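Local atomic coordinates of purine-binding protein BAB2_0673 (Brucella melitensis biovar Abortus, PDB entry 3S99), a protein that binds adenine and probably other purines such as guanine, and may serve an ABC-type uptake system for these bases. Residues V188-W191 and F192-G195. Residues are numbered along the deposited sequence; the frame is centred on the assembly and turned at random.
Sequences VNSW and FDPG. With ADE (adenine), chain T.
Ser190 OG and Val188 CG1 both meet the CB of Asp193, at 3.6 Å for the hydroxyl and 3.9 Å for the methyl, where the loop after strand 182-187 turns into helix 194-206. No direct hydrogen bond joins the two segments; one water links three of their oxygens. It donates to Val188 O and to Asp193 OD2 (2.8 Å from the water in each case) and accepts from Ser190 OG at 2.7 Å. With chi1 of 61°, the serine hydroxyl sits between its own N and carbonyl carbon, which turns it to the water. Asp193 is the N-cap of the helix: OD1 makes a weak hydrogen bond to Lys196 N while OD2 takes the water.

This water-bridged, partly exposed side contrasts with buried Trp191, packed against adenine. The indole carries the base over one face, ADE C4 lying 3.6 Å above the ring plane, and Trp191 CE3 comes within 3.2 Å of ADE C6. Phe192 leads away from 188-191 to touch Pro36 and Asp39, in the loop between strand 27-32 and helix 42-57. In this type I periplasmic-binding-protein fold, the chemistry is consistent with a division of labour: the water-linked carbonyl, hydroxyl and carboxylate join loop to helix start, while adenine-binding Trp191 offers the purine a flat aromatic surface in the cleft.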
# COMPACT_ATOMS: atom_id res chain seq x y z
N VAL A 188 0.22 -8.94 -12.43
CA VAL A 188 -0.44 -8.06 -13.42
C VAL A 188 0.61 -7.26 -14.21
O VAL A 188 0.39 -6.85 -15.36
CB VAL A 188 -1.41 -7.07 -12.66
CG1 VAL A 188 -1.94 -5.93 -13.58
CG2 VAL A 188 -2.56 -7.85 -12.08
N ASN A 189 1.75 -7.01 -13.55
CA ASN A 189 2.89 -6.27 -14.09
C ASN A 189 2.66 -4.77 -14.24
O ASN A 189 3.40 -4.10 -14.97
CB ASN A 189 3.42 -6.91 -15.38
CG ASN A 189 3.88 -8.34 -15.15
OD1 ASN A 189 4.45 -8.66 -14.11
ND2 ASN A 189 3.64 -9.20 -16.13
N SER A 190 1.69 -4.23 -13.50
CA SER A 190 1.59 -2.81 -13.30
C SER A 190 0.71 -2.58 -12.10
O SER A 190 0.14 -3.53 -11.56
CB SER A 190 1.09 -2.05 -14.56
OG SER A 190 -0.19 -2.42 -14.99
N TRP A 191 0.65 -1.32 -11.64
CA TRP A 191 -0.10 -1.02 -10.45
C TRP A 191 -1.58 -0.95 -10.75
O TRP A 191 -2.39 -1.39 -9.95
CB TRP A 191 0.34 0.29 -9.83
CG TRP A 191 1.79 0.31 -9.34
CD1 TRP A 191 2.84 0.97 -9.95
CD2 TRP A 191 2.32 -0.29 -8.15
NE1 TRP A 191 3.98 0.78 -9.22
CE2 TRP A 191 3.70 0.03 -8.11
CE3 TRP A 191 1.78 -1.09 -7.12
CZ2 TRP A 191 4.55 -0.41 -7.09
CZ3 TRP A 191 2.62 -1.51 -6.08
CH2 TRP A 191 3.98 -1.19 -6.08
N PHE A 192 -1.93 -0.36 -11.89
CA PHE A 192 -3.30 -0.10 -12.24
C PHE A 192 -3.56 -0.62 -13.64
O PHE A 192 -2.96 -0.14 -14.58
CB PHE A 192 -3.59 1.41 -12.17
CG PHE A 192 -4.94 1.77 -12.70
CD1 PHE A 192 -6.08 1.47 -11.97
CD2 PHE A 192 -5.08 2.40 -13.94
CE1 PHE A 192 -7.35 1.79 -12.44
CE2 PHE A 192 -6.34 2.70 -14.43
CZ PHE A 192 -7.48 2.40 -13.66
N ASP A 193 -4.42 -1.63 -13.76
CA ASP A 193 -4.78 -2.19 -15.06
C ASP A 193 -6.04 -3.00 -14.81
O ASP A 193 -5.99 -4.23 -14.63
CB ASP A 193 -3.64 -3.06 -15.59
CG ASP A 193 -3.91 -3.63 -16.99
OD1 ASP A 193 -5.06 -3.60 -17.48
OD2 ASP A 193 -2.94 -4.12 -17.60
N PRO A 194 -7.19 -2.30 -14.72
CA PRO A 194 -8.40 -2.99 -14.29
C PRO A 194 -8.74 -4.25 -15.11
O PRO A 194 -9.26 -5.20 -14.56
CB PRO A 194 -9.49 -1.92 -14.42
CG PRO A 194 -8.75 -0.61 -14.27
CD PRO A 194 -7.38 -0.85 -14.86
N GLY A 195 -8.41 -4.27 -16.39
CA GLY A 195 -8.69 -5.45 -17.25
C GLY A 195 -7.95 -6.68 -16.76
O GLY A 195 -8.55 -7.74 -16.50
N9 ADE T . 3.72 2.94 -5.31
C8 ADE T . 3.96 2.24 -4.15
N7 ADE T . 2.98 1.45 -3.77
C5 ADE T . 2.07 1.68 -4.80
C6 ADE T . 0.83 1.13 -4.99
N6 ADE T . 0.40 0.27 -4.05
N1 ADE T . 0.11 1.52 -6.09
C2 ADE T . 0.65 2.40 -6.95
N3 ADE T . 1.84 3.00 -6.87
C4 ADE T . 2.49 2.57 -5.76
O HOH W 1 -0.30 -4.49 -16.76